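Side-chain contacts in UPF0249 protein EF_3048 (Enterococcus faecalis, PDB 2I5I), which probably removes acetyl groups from acetylated carbohydrates during oligosaccharide breakdown, as a magnesium-dependent hydrolase of the YdjC family: residues I8-D13 against P124-S129; P43-A48 against M118-R123; Q113-M118 against R149-P154; V143-A148 against L153-A158. All coordinates share one frame; numbering follows the deposited sequence.

Contact 1 of 4, residues I8-D13 against P124-S129; sequences IINADD and PDHIDS
N10 and H126 meet head on, and the amide stands nearly upright against the imidazole, their planes 86° apart. The amide oxygen meets the ring at its edge, in plane: N10 OD1 lies 3.5 Å from H126 CE1, a C-H likely to be polarised by its two nitrogen neighbours. A true hydrogen bond to this oxygen comes from S35. At the neighbouring ring atom, H126 ND1 donates to D125 OD1 at 2.7 Å, nearly in the ring plane, and with Y258 stacked on the imidazole the ring is held against rotation. D12 and D128 meet with carboxylate planes 80° apart, D12 OD1 being 3.7 Å from D128 OD2. Such an approach of two acids is probably eased by R156, which forms a salt bridge with D12 and a longer, weak ion pair with D128. N10 ND2 adds a weak bond to D12 OD1 at 2.9 Å. The first torsion of D128 (chi1 74°) turns its carboxylate toward D12 and N10, with OD1 hydrogen-bonded to H64. H130 is a predicted magnesium ligand, and D13 and H64 may complete the site with it; this buried polar network is consistent with a second shell around the metal of a YdjC deacetylase.

Contact 2 of 4, residues P43-A48 against M118-R123; sequences PYFLEA and MKSGRR
L46 lies against the backbone of K119 and S120, and its side chain can be followed outward from the helix. At its root it stands well back from the 118-123 turn: L46 CB is still 6.1 Å from S120 CB. CG, anti to the carbonyl carbon (chi1 -78°), carries the chain over toward that turn, and with chi2 extended CD1 continues outward, without touching the turn, while CD2 is left facing it. CD2 does the touching: it comes to 3.7 Å from S120 CA and 4.1 Å from K119 C, lying over the peptide link between these residues. The K119 side chain leads away from L46. The exposed leucine thus shields a piece of main chain. Beside it, F45 reaches in with CG anti to its backbone N (chi1 168°), and F45 CE2 and CZ are both 3.9 Å from S120 CB, which meets the ring obliquely. A small residue suits position 120, because the main chain must come close to both apolar side chains. S120 OG turns back to its own chain, accepting from R122 N at 3.3 Å in an ST turn and bonding the carbonyl of F117, while G121 takes the positive phi the bend requires. The contact thus joins the start of helix 45-55 to the turn that leaves helix 103-117 for strand 127-129; F117, at the end of that helix, meets the F45 ring, and M49 of helix 45-55 packs on S120 and R122.

Contact 3 of 4, residues Q113-M118 against R149-P154; sequences QIISFM and RKYQLP
The Y151 ring receives I114 squarely on one face: I114 CG2 sits 3.8 Å from the ring centroid and only 3° off the normal, a CH-pi contact over the centre. The isoleucine branch makes this possible, since with chi1 at -70° CG2 is anti to the backbone N while the longer arm runs along the ring, bringing I114 CD1 to 3.8 Å from Y151 CD2. The long arm of I114 and the Y151 ring run antiparallel. Near the CE1 corner the methyl of M118, a selenomethionine, approaches obliquely, with M118 CE 4.3 Å from Y151 CE1. At the phenol end I115 crosses at about a right angle and I115 CD1 comes to 3.3 Å from Y151 OH; this buried hydroxyl is satisfied by a hydrogen bond with D111, one turn earlier on the same helix as I115. Tyrosine suits the place, offering a broad apolar face and a polar tip. Just beyond it, Q152 takes positive phi as the C-prime residue of a Schellman motif, and Q152 NE2 donates to R149 O at 2.7 Å, in the carbonyl plane. The contact packs the last turns of helices 103-117 and 138-151 together, with I114 also resting on L65 and I127 of the sheet, and K6 of a second subunit lying against I115 and Y151.

Contact 4 of 4, residues V143-A148 against L153-A158; sequences VALALA and LPLRNA
A Schellman motif closes helix 138-151, and the chain leaving it folds back along the helix flank. Its main-chain signature is the one hydrogen bond of the contact: L153 N donates to A148 O at 2.9 Å with an N-H...O angle of 160°, lying in the carbonyl plane on a lone pair. This bond occupies a carbonyl near the helix end and closes the turn with which the chain reverses along the helix.

The remaining contacts are largely apolar and centre on L155. With CG anti to its backbone N (chi1 172°), L155 reaches toward the helix and slots CD2 between two residues of one turn: L155 CD2 is 3.9 Å from A144 CB and 3.7 Å from L145 CD2. L145 crosses L155 at about a right angle, offering its CD2 and CG to L155 CD2. Alanines at 144 and 148 leave room for the returning chain to lie close. V174 packs on L145 and A148, while L153 and L155 also touch I127 of strand 127-129, sandwiching this strip between helix and sheet. R156, next along, sends its guanidinium the other way, to D12 and E210. The closest approach made by a side chain is that of A148 CB, 3.2 Å from L153 O.

In the fold
Contact 1 lies within a curled parallel sheet whose strands 6-11, 35-38, 60-65 and 127-129 lie side by side, and contacts 2 to 4 lie on the helices and loops outside it. Contact 1 is most central, about 4 Å from the chain centre. Contacts 2 and 3 share M118 at the end of helix 103-117, while contacts 3 and 4 share L153 and P154 after helix 138-151 and have centres about 9 Å apart. Along the chain, contact 2 is nested within the loop closed by contact 1; contact 3 crosses both, and contact 4 follows contact 1. Segment 153-158 runs beside strand 127-129, and R156 reaches from contact 4 to D12 of contact 1, near the predicted metal site.

Contact 1 of 4, residues I8-D13 against P124-S129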
loop_
_atom_site.group_PDB
_atom_site.type_symbol
_atom_site.label_atom_id
_atom_site.label_comp_id
_atom_site.label_asym_id
_atom_site.label_seq_id
_atom_site.Cartn_x
_atom_site.Cartn_y
_atom_site.Cartn_z
ATOM N N ILE A 8 16.648 -9.796 22.308
ATOM C CA ILE A 8 15.527 -8.923 22.046
ATOM C C ILE A 8 15.972 -7.528 22.479
ATOM O O ILE A 8 16.365 -7.304 23.626
ATOM C CB ILE A 8 14.292 -9.390 22.820
ATOM C CG1 ILE A 8 13.841 -10.808 22.493
ATOM C CG2 ILE A 8 13.164 -8.386 22.640
ATOM C CD1 ILE A 8 12.789 -11.325 23.447
ATOM N N ILE A 9 15.958 -6.585 21.566
ATOM C CA ILE A 9 16.234 -5.168 21.750
ATOM C C ILE A 9 14.906 -4.462 21.531
ATOM O O ILE A 9 14.364 -4.382 20.439
ATOM C CB ILE A 9 17.335 -4.651 20.810
ATOM C CG1 ILE A 9 18.589 -5.496 20.939
ATOM C CG2 ILE A 9 17.642 -3.183 21.044
ATOM C CD1 ILE A 9 19.766 -5.097 20.095
ATOM N N ASN A 10 14.357 -4.022 22.665
ATOM C CA ASN A 10 12.978 -3.545 22.671
ATOM C C ASN A 10 12.976 -2.070 23.029
ATOM O O ASN A 10 13.479 -1.659 24.072
ATOM C CB ASN A 10 12.085 -4.312 23.662
ATOM C CG ASN A 10 10.640 -3.850 23.599
ATOM O OD1 ASN A 10 9.786 -4.458 22.939
ATOM N ND2 ASN A 10 10.375 -2.773 24.306
ATOM N N ALA A 11 12.363 -1.299 22.136
ATOM C CA ALA A 11 12.191 0.130 22.365
ATOM C C ALA A 11 10.919 0.379 23.151
ATOM O O ALA A 11 9.823 0.054 22.688
ATOM C CB ALA A 11 12.133 0.877 21.033
ATOM N N ASP A 12 11.022 0.955 24.339
ATOM C CA ASP A 12 9.827 1.302 25.090
ATOM C C ASP A 12 9.189 2.596 24.568
ATOM O O ASP A 12 9.874 3.452 23.992
ATOM C CB ASP A 12 10.191 1.424 26.575
ATOM C CG ASP A 12 10.655 0.114 27.182
ATOM O OD1 ASP A 12 10.777 -0.897 26.457
ATOM O OD2 ASP A 12 10.906 0.095 28.410
ATOM N N ASP A 13 7.885 2.719 24.735
ATOM C CA ASP A 13 7.115 3.934 24.552
ATOM C C ASP A 13 6.650 4.177 23.120
ATOM O O ASP A 13 6.399 5.323 22.735
ATOM C CB ASP A 13 7.913 5.161 25.026
ATOM C CG ASP A 13 8.156 5.193 26.523
ATOM O OD1 ASP A 13 7.412 4.483 27.228
ATOM O OD2 ASP A 13 9.073 5.904 27.006
ATOM N N PRO A 124 -1.101 -7.963 20.836
ATOM C CA PRO A 124 0.288 -7.696 21.227
ATOM C C PRO A 124 1.067 -9.005 21.212
ATOM O O PRO A 124 0.475 -10.075 21.395
ATOM C CB PRO A 124 0.150 -7.162 22.642
ATOM C CG PRO A 124 -1.202 -7.549 23.118
ATOM C CD PRO A 124 -2.072 -7.717 21.908
ATOM N N ASP A 125 2.378 -9.005 20.995
ATOM C CA ASP A 125 3.102 -10.279 21.071
ATOM C C ASP A 125 3.655 -10.501 22.477
ATOM O O ASP A 125 4.216 -11.567 22.798
ATOM C CB ASP A 125 4.179 -10.301 19.987
ATOM C CG ASP A 125 5.392 -9.439 20.232
ATOM O OD1 ASP A 125 5.307 -8.587 21.137
ATOM O OD2 ASP A 125 6.418 -9.622 19.526
ATOM N N HIS A 126 3.539 -9.496 23.346
ATOM C CA HIS A 126 4.020 -9.592 24.719
ATOM C C HIS A 126 3.582 -8.383 25.533
ATOM O O HIS A 126 2.958 -7.448 25.027
ATOM C CB HIS A 126 5.532 -9.755 24.757
ATOM C CG HIS A 126 6.397 -8.554 24.637
ATOM N ND1 HIS A 126 6.657 -7.954 23.425
ATOM C CD2 HIS A 126 7.089 -7.836 25.557
ATOM C CE1 HIS A 126 7.474 -6.928 23.622
ATOM N NE2 HIS A 126 7.756 -6.812 24.911
ATOM N N ILE A 127 3.909 -8.441 26.815
ATOM C CA ILE A 127 3.537 -7.448 27.798
ATOM C C ILE A 127 4.753 -6.961 28.564
ATOM O O ILE A 127 5.643 -7.720 28.947
ATOM C CB ILE A 127 2.521 -8.012 28.836
ATOM C CG1 ILE A 127 1.204 -8.463 28.227
ATOM C CG2 ILE A 127 2.282 -7.017 29.956
ATOM C CD1 ILE A 127 0.319 -9.242 29.174
ATOM N N ASP A 128 4.800 -5.665 28.824
ATOM C CA ASP A 128 5.795 -5.062 29.698
ATOM C C ASP A 128 5.128 -3.853 30.338
ATOM O O ASP A 128 3.917 -3.700 30.139
ATOM C CB ASP A 128 7.072 -4.744 28.958
ATOM C CG ASP A 128 7.001 -3.547 28.021
ATOM O OD1 ASP A 128 5.915 -2.980 27.822
ATOM O OD2 ASP A 128 8.075 -3.197 27.480
ATOM N N SER A 129 5.864 -2.991 31.041
ATOM C CA SER A 129 5.198 -1.852 31.646
ATOM C C SER A 129 6.100 -0.623 31.731
ATOM O O SER A 129 7.320 -0.726 31.956
ATOM C CB SER A 129 4.771 -2.179 33.104
ATOM O OG SER A 129 6.056 -2.147 33.728
#

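Contact 2 of 4, residues P43-A48 against M118-R123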
loop_
_atom_site.group_PDB
_atom_site.type_symbol
_atom_site.label_atom_id
_atom_site.label_comp_id
_atom_site.label_asym_id
_atom_site.label_seq_id
_atom_site.Cartn_x
_atom_site.Cartn_y
_atom_site.Cartn_z
ATOM N N PRO A 43 -2.986 9.087 23.239
ATOM C CA PRO A 43 -3.951 9.376 22.153
ATOM C C PRO A 43 -3.376 9.091 20.768
ATOM O O PRO A 43 -4.112 8.875 19.806
ATOM C CB PRO A 43 -4.239 10.858 22.345
ATOM C CG PRO A 43 -3.143 11.395 23.176
ATOM C CD PRO A 43 -2.575 10.260 23.993
ATOM N N TYR A 44 -2.061 9.063 20.641
ATOM C CA TYR A 44 -1.336 8.766 19.414
ATOM C C TYR A 44 -1.194 7.277 19.146
ATOM O O TYR A 44 -0.542 6.887 18.173
ATOM C CB TYR A 44 0.080 9.372 19.500
ATOM C CG TYR A 44 0.041 10.835 19.837
ATOM C CD1 TYR A 44 -0.359 11.738 18.848
ATOM C CD2 TYR A 44 0.381 11.324 21.086
ATOM C CE1 TYR A 44 -0.409 13.080 19.115
ATOM C CE2 TYR A 44 0.324 12.681 21.342
ATOM C CZ TYR A 44 -0.067 13.553 20.355
ATOM O OH TYR A 44 -0.139 14.905 20.594
ATOM N N PHE A 45 -1.774 6.415 19.986
ATOM C CA PHE A 45 -1.530 4.981 19.797
ATOM C C PHE A 45 -1.925 4.415 18.443
ATOM O O PHE A 45 -1.148 3.724 17.797
ATOM C CB PHE A 45 -2.288 4.188 20.869
ATOM C CG PHE A 45 -2.349 2.694 20.633
ATOM C CD1 PHE A 45 -1.218 1.909 20.775
ATOM C CD2 PHE A 45 -3.541 2.110 20.274
ATOM C CE1 PHE A 45 -1.285 0.535 20.550
ATOM C CE2 PHE A 45 -3.637 0.743 20.064
ATOM C CZ PHE A 45 -2.493 -0.022 20.225
ATOM N N LEU A 46 -3.170 4.666 18.023
ATOM C CA LEU A 46 -3.666 4.069 16.795
ATOM C C LEU A 46 -2.913 4.618 15.603
ATOM O O LEU A 46 -2.559 3.891 14.661
ATOM C CB LEU A 46 -5.189 4.257 16.721
ATOM C CG LEU A 46 -6.053 3.333 17.571
ATOM C CD1 LEU A 46 -7.541 3.584 17.308
ATOM C CD2 LEU A 46 -5.788 1.858 17.323
ATOM N N GLU A 47 -2.597 5.899 15.620
ATOM C CA GLU A 47 -1.758 6.449 14.538
ATOM C C GLU A 47 -0.419 5.752 14.456
ATOM O O GLU A 47 0.117 5.393 13.399
ATOM C CB GLU A 47 -1.561 7.951 14.763
ATOM C CG GLU A 47 -2.856 8.734 14.614
ATOM C CD GLU A 47 -2.745 10.150 15.138
ATOM O OE1 GLU A 47 -1.671 10.506 15.652
ATOM O OE2 GLU A 47 -3.746 10.890 15.023
ATOM N N ALA A 48 0.191 5.529 15.617
ATOM C CA ALA A 48 1.460 4.821 15.669
ATOM C C ALA A 48 1.344 3.433 15.070
ATOM O O ALA A 48 2.184 2.929 14.313
ATOM C CB ALA A 48 1.940 4.762 17.119
HETATM N N MSE A 118 -5.822 -4.038 21.295
HETATM C CA MSE A 118 -6.306 -4.899 20.208
HETATM C C MSE A 118 -7.319 -4.182 19.321
HETATM O O MSE A 118 -7.704 -4.711 18.278
HETATM C CB MSE A 118 -6.828 -6.249 20.755
HETATM C CG MSE A 118 -5.637 -7.100 21.199
HETATM SE SE MSE A 118 -5.970 -8.760 21.864
HETATM C CE MSE A 118 -7.389 -8.437 22.841
ATOM N N LYS A 119 -7.737 -2.974 19.662
ATOM C CA LYS A 119 -8.530 -2.131 18.758
ATOM C C LYS A 119 -7.707 -1.744 17.525
ATOM O O LYS A 119 -8.268 -1.338 16.501
ATOM C CB LYS A 119 -9.053 -0.898 19.493
ATOM C CG LYS A 119 -10.138 -1.240 20.514
ATOM C CD LYS A 119 -10.760 -0.019 21.172
ATOM C CE LYS A 119 -11.286 -0.394 22.551
ATOM N NZ LYS A 119 -11.855 0.777 23.270
ATOM N N SER A 120 -6.395 -1.917 17.600
ATOM C CA SER A 120 -5.499 -1.738 16.464
ATOM C C SER A 120 -5.653 -2.827 15.410
ATOM O O SER A 120 -5.006 -2.812 14.353
ATOM C CB SER A 120 -4.076 -1.711 17.026
ATOM O OG SER A 120 -3.606 -3.023 17.276
ATOM N N GLY A 121 -6.486 -3.826 15.693
ATOM C CA GLY A 121 -6.640 -5.032 14.917
ATOM C C GLY A 121 -5.557 -6.073 15.084
ATOM O O GLY A 121 -5.552 -7.107 14.400
ATOM N N ARG A 122 -4.631 -5.873 15.983
ATOM C CA ARG A 122 -3.457 -6.681 16.207
ATOM C C ARG A 122 -3.384 -7.130 17.679
ATOM O O ARG A 122 -3.681 -6.363 18.578
ATOM C CB ARG A 122 -2.145 -5.973 15.929
ATOM C CG ARG A 122 -1.424 -6.146 14.613
ATOM C CD ARG A 122 -0.295 -5.117 14.553
ATOM N NE ARG A 122 1.025 -5.679 14.827
ATOM C CZ ARG A 122 2.186 -5.168 14.443
ATOM N NH1 ARG A 122 2.239 -4.040 13.740
ATOM N NH2 ARG A 122 3.331 -5.781 14.752
ATOM N N ARG A 123 -2.953 -8.381 17.830
ATOM C CA ARG A 123 -2.687 -8.896 19.170
ATOM C C ARG A 123 -1.320 -8.430 19.619
ATOM O O ARG A 123 -0.381 -8.548 18.819
ATOM C CB ARG A 123 -2.737 -10.426 19.105
ATOM C CG ARG A 123 -2.801 -11.118 20.458
ATOM C CD ARG A 123 -3.222 -12.581 20.248
ATOM N NE ARG A 123 -3.568 -13.113 21.568
ATOM C CZ ARG A 123 -4.796 -13.158 22.056
ATOM N NH1 ARG A 123 -5.888 -12.742 21.433
ATOM N NH2 ARG A 123 -4.930 -13.677 23.273
#

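Contact 3 of 4, residues Q113-M118 against R149-P154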
loop_
_atom_site.group_PDB
_atom_site.type_symbol
_atom_site.label_atom_id
_atom_site.label_comp_id
_atom_site.label_asym_id
_atom_site.label_seq_id
_atom_site.Cartn_x
_atom_site.Cartn_y
_atom_site.Cartn_z
ATOM N N GLN A 113 -6.434 -2.011 29.135
ATOM C CA GLN A 113 -5.359 -1.517 28.276
ATOM C C GLN A 113 -5.022 -2.525 27.199
ATOM O O GLN A 113 -4.622 -2.223 26.079
ATOM C CB GLN A 113 -4.112 -1.180 29.105
ATOM C CG GLN A 113 -4.278 0.181 29.792
ATOM C CD GLN A 113 -3.149 0.512 30.748
ATOM O OE1 GLN A 113 -1.974 0.170 30.572
ATOM N NE2 GLN A 113 -3.481 1.227 31.822
ATOM N N ILE A 114 -5.197 -3.797 27.544
ATOM C CA ILE A 114 -4.871 -4.843 26.572
ATOM C C ILE A 114 -5.947 -4.879 25.512
ATOM O O ILE A 114 -5.647 -4.958 24.323
ATOM C CB ILE A 114 -4.707 -6.215 27.251
ATOM C CG1 ILE A 114 -3.440 -6.280 28.097
ATOM C CG2 ILE A 114 -4.781 -7.330 26.225
ATOM C CD1 ILE A 114 -3.374 -7.471 29.036
ATOM N N ILE A 115 -7.206 -4.799 25.947
ATOM C CA ILE A 115 -8.308 -4.765 24.982
ATOM C C ILE A 115 -8.200 -3.550 24.062
ATOM O O ILE A 115 -8.484 -3.638 22.870
ATOM C CB ILE A 115 -9.652 -4.763 25.709
ATOM C CG1 ILE A 115 -9.928 -6.174 26.290
ATOM C CG2 ILE A 115 -10.801 -4.294 24.869
ATOM C CD1 ILE A 115 -10.023 -6.057 27.785
ATOM N N SER A 116 -7.759 -2.438 24.628
ATOM C CA SER A 116 -7.575 -1.201 23.890
ATOM C C SER A 116 -6.482 -1.381 22.828
ATOM O O SER A 116 -6.703 -0.930 21.712
ATOM C CB SER A 116 -7.249 -0.036 24.804
ATOM O OG SER A 116 -8.332 0.213 25.681
ATOM N N PHE A 117 -5.369 -2.009 23.174
ATOM C CA PHE A 117 -4.358 -2.326 22.176
ATOM C C PHE A 117 -5.004 -3.031 20.987
ATOM O O PHE A 117 -4.692 -2.716 19.830
ATOM C CB PHE A 117 -3.262 -3.216 22.758
ATOM C CG PHE A 117 -2.090 -3.565 21.865
ATOM C CD1 PHE A 117 -2.091 -4.513 20.874
ATOM C CD2 PHE A 117 -0.904 -2.854 22.045
ATOM C CE1 PHE A 117 -1.020 -4.773 20.039
ATOM C CE2 PHE A 117 0.192 -3.094 21.240
ATOM C CZ PHE A 117 0.143 -4.042 20.239
HETATM N N MSE A 118 -5.822 -4.038 21.295
HETATM C CA MSE A 118 -6.306 -4.899 20.208
HETATM C C MSE A 118 -7.319 -4.182 19.321
HETATM O O MSE A 118 -7.704 -4.711 18.278
HETATM C CB MSE A 118 -6.828 -6.249 20.755
HETATM C CG MSE A 118 -5.637 -7.100 21.199
HETATM SE SE MSE A 118 -5.970 -8.760 21.864
HETATM C CE MSE A 118 -7.389 -8.437 22.841
ATOM N N ARG A 149 -1.375 -14.864 31.736
ATOM C CA ARG A 149 -1.977 -16.202 31.595
ATOM C C ARG A 149 -3.311 -16.096 30.871
ATOM O O ARG A 149 -3.606 -16.930 30.017
ATOM C CB ARG A 149 -2.111 -16.902 32.955
ATOM C CG ARG A 149 -0.823 -16.931 33.743
ATOM C CD ARG A 149 -0.940 -17.486 35.154
ATOM N NE ARG A 149 0.409 -17.791 35.620
ATOM C CZ ARG A 149 1.074 -17.371 36.669
ATOM N NH1 ARG A 149 0.544 -16.529 37.548
ATOM N NH2 ARG A 149 2.314 -17.806 36.851
ATOM N N LYS A 150 -4.091 -15.073 31.177
ATOM C CA LYS A 150 -5.421 -14.846 30.638
ATOM C C LYS A 150 -5.355 -14.608 29.128
ATOM O O LYS A 150 -6.224 -15.108 28.407
ATOM C CB LYS A 150 -6.112 -13.670 31.313
ATOM C CG LYS A 150 -7.460 -13.321 30.713
ATOM C CD LYS A 150 -7.909 -11.937 31.163
ATOM C CE LYS A 150 -9.340 -11.649 30.752
ATOM N NZ LYS A 150 -10.014 -10.708 31.695
ATOM N N TYR A 151 -4.325 -13.864 28.716
ATOM C CA TYR A 151 -4.229 -13.607 27.278
ATOM C C TYR A 151 -3.156 -14.461 26.635
ATOM O O TYR A 151 -2.981 -14.423 25.416
ATOM C CB TYR A 151 -3.986 -12.105 27.017
ATOM C CG TYR A 151 -5.211 -11.289 27.337
ATOM C CD1 TYR A 151 -6.215 -11.132 26.384
ATOM C CD2 TYR A 151 -5.395 -10.671 28.556
ATOM C CE1 TYR A 151 -7.348 -10.388 26.658
ATOM C CE2 TYR A 151 -6.512 -9.931 28.844
ATOM C CZ TYR A 151 -7.495 -9.784 27.887
ATOM O OH TYR A 151 -8.608 -9.037 28.195
ATOM N N GLN A 152 -2.445 -15.262 27.436
ATOM C CA GLN A 152 -1.484 -16.191 26.855
ATOM C C GLN A 152 -0.388 -15.452 26.096
ATOM O O GLN A 152 -0.141 -15.715 24.927
ATOM C CB GLN A 152 -2.158 -17.197 25.921
ATOM C CG GLN A 152 -2.900 -18.306 26.638
ATOM C CD GLN A 152 -2.022 -19.119 27.576
ATOM O OE1 GLN A 152 -1.212 -19.939 27.145
ATOM N NE2 GLN A 152 -2.183 -18.852 28.866
ATOM N N LEU A 153 0.229 -14.534 26.806
ATOM C CA LEU A 153 1.324 -13.715 26.321
ATOM C C LEU A 153 2.525 -13.798 27.248
ATOM O O LEU A 153 2.309 -13.828 28.465
ATOM C CB LEU A 153 0.901 -12.240 26.272
ATOM C CG LEU A 153 -0.269 -11.972 25.324
ATOM C CD1 LEU A 153 -0.839 -10.591 25.598
ATOM C CD2 LEU A 153 0.178 -12.143 23.880
ATOM N N PRO A 154 3.720 -13.840 26.676
ATOM C CA PRO A 154 4.936 -13.783 27.488
ATOM C C PRO A 154 5.049 -12.372 28.073
ATOM O O PRO A 154 4.465 -11.422 27.533
ATOM C CB PRO A 154 6.062 -14.066 26.510
ATOM C CG PRO A 154 5.488 -13.694 25.182
ATOM C CD PRO A 154 4.018 -13.965 25.242
#

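Contact 4 of 4, residues V143-A148 against L153-A158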
loop_
_atom_site.group_PDB
_atom_site.type_symbol
_atom_site.label_atom_id
_atom_site.label_comp_id
_atom_site.label_asym_id
_atom_site.label_seq_id
_atom_site.Cartn_x
_atom_site.Cartn_y
_atom_site.Cartn_z
ATOM N N VAL A 143 -0.318 -9.322 39.296
ATOM C CA VAL A 143 -1.429 -8.888 38.467
ATOM C C VAL A 143 -1.042 -8.988 36.987
ATOM O O VAL A 143 -1.913 -9.403 36.217
ATOM C CB VAL A 143 -1.850 -7.452 38.791
ATOM C CG1 VAL A 143 -2.862 -6.938 37.770
ATOM C CG2 VAL A 143 -2.466 -7.367 40.184
ATOM N N ALA A 144 0.202 -8.614 36.697
ATOM C CA ALA A 144 0.718 -8.770 35.343
ATOM C C ALA A 144 0.716 -10.237 34.930
ATOM O O ALA A 144 0.325 -10.563 33.810
ATOM C CB ALA A 144 2.107 -8.175 35.188
ATOM N N LEU A 145 1.170 -11.142 35.789
ATOM C CA LEU A 145 1.238 -12.555 35.428
ATOM C C LEU A 145 -0.141 -13.136 35.207
ATOM O O LEU A 145 -0.383 -13.955 34.310
ATOM C CB LEU A 145 1.976 -13.373 36.502
ATOM C CG LEU A 145 3.490 -13.079 36.534
ATOM C CD1 LEU A 145 4.037 -13.335 37.930
ATOM C CD2 LEU A 145 4.214 -13.870 35.469
ATOM N N ALA A 146 -1.110 -12.683 36.017
ATOM C CA ALA A 146 -2.479 -13.143 35.840
ATOM C C ALA A 146 -3.001 -12.745 34.455
ATOM O O ALA A 146 -3.666 -13.546 33.802
ATOM C CB ALA A 146 -3.390 -12.616 36.935
ATOM N N LEU A 147 -2.700 -11.529 33.991
ATOM C CA LEU A 147 -3.182 -11.137 32.647
ATOM C C LEU A 147 -2.380 -11.818 31.545
ATOM O O LEU A 147 -2.874 -12.111 30.441
ATOM C CB LEU A 147 -3.167 -9.610 32.577
ATOM C CG LEU A 147 -4.265 -8.914 33.404
ATOM C CD1 LEU A 147 -3.882 -7.494 33.779
ATOM C CD2 LEU A 147 -5.570 -8.976 32.643
ATOM N N ALA A 148 -1.124 -12.131 31.796
ATOM C CA ALA A 148 -0.278 -12.883 30.878
ATOM C C ALA A 148 -0.904 -14.259 30.627
ATOM O O ALA A 148 -0.958 -14.738 29.493
ATOM C CB ALA A 148 1.141 -13.048 31.383
ATOM N N LEU A 153 0.229 -14.534 26.806
ATOM C CA LEU A 153 1.324 -13.715 26.321
ATOM C C LEU A 153 2.525 -13.798 27.248
ATOM O O LEU A 153 2.309 -13.828 28.465
ATOM C CB LEU A 153 0.901 -12.240 26.272
ATOM C CG LEU A 153 -0.269 -11.972 25.324
ATOM C CD1 LEU A 153 -0.839 -10.591 25.598
ATOM C CD2 LEU A 153 0.178 -12.143 23.880
ATOM N N PRO A 154 3.720 -13.840 26.676
ATOM C CA PRO A 154 4.936 -13.783 27.488
ATOM C C PRO A 154 5.049 -12.372 28.073
ATOM O O PRO A 154 4.465 -11.422 27.533
ATOM C CB PRO A 154 6.062 -14.066 26.510
ATOM C CG PRO A 154 5.488 -13.694 25.182
ATOM C CD PRO A 154 4.018 -13.965 25.242
ATOM N N LEU A 155 5.797 -12.275 29.154
ATOM C CA LEU A 155 5.899 -11.072 29.952
ATOM C C LEU A 155 7.343 -10.703 30.212
ATOM O O LEU A 155 8.157 -11.585 30.521
ATOM C CB LEU A 155 5.189 -11.324 31.298
ATOM C CG LEU A 155 5.332 -10.250 32.354
ATOM C CD1 LEU A 155 4.614 -8.971 31.897
ATOM C CD2 LEU A 155 4.762 -10.679 33.697
ATOM N N ARG A 156 7.671 -9.422 30.118
ATOM C CA ARG A 156 9.014 -8.950 30.359
ATOM C C ARG A 156 9.510 -9.413 31.744
ATOM O O ARG A 156 8.736 -9.321 32.700
ATOM C CB ARG A 156 9.072 -7.415 30.310
ATOM C CG ARG A 156 10.408 -6.865 30.772
ATOM C CD ARG A 156 10.413 -5.345 30.677
ATOM N NE ARG A 156 10.834 -4.939 29.330
ATOM C CZ ARG A 156 10.903 -3.657 28.957
ATOM N NH1 ARG A 156 10.575 -2.698 29.798
ATOM N NH2 ARG A 156 11.296 -3.315 27.728
ATOM N N ASN A 157 10.755 -9.844 31.803
ATOM C CA ASN A 157 11.377 -10.196 33.089
ATOM C C ASN A 157 11.408 -8.955 33.965
ATOM O O ASN A 157 12.054 -7.951 33.652
ATOM C CB ASN A 157 12.743 -10.782 32.822
ATOM C CG ASN A 157 13.609 -11.074 34.020
ATOM O OD1 ASN A 157 13.508 -10.430 35.064
ATOM N ND2 ASN A 157 14.470 -12.067 33.815
ATOM N N ALA A 158 10.727 -9.027 35.102
ATOM C CA ALA A 158 10.624 -7.893 35.999
ATOM C C ALA A 158 11.796 -7.631 36.921
ATOM O O ALA A 158 11.787 -6.592 37.618
ATOM C CB ALA A 158 9.362 -8.118 36.852
#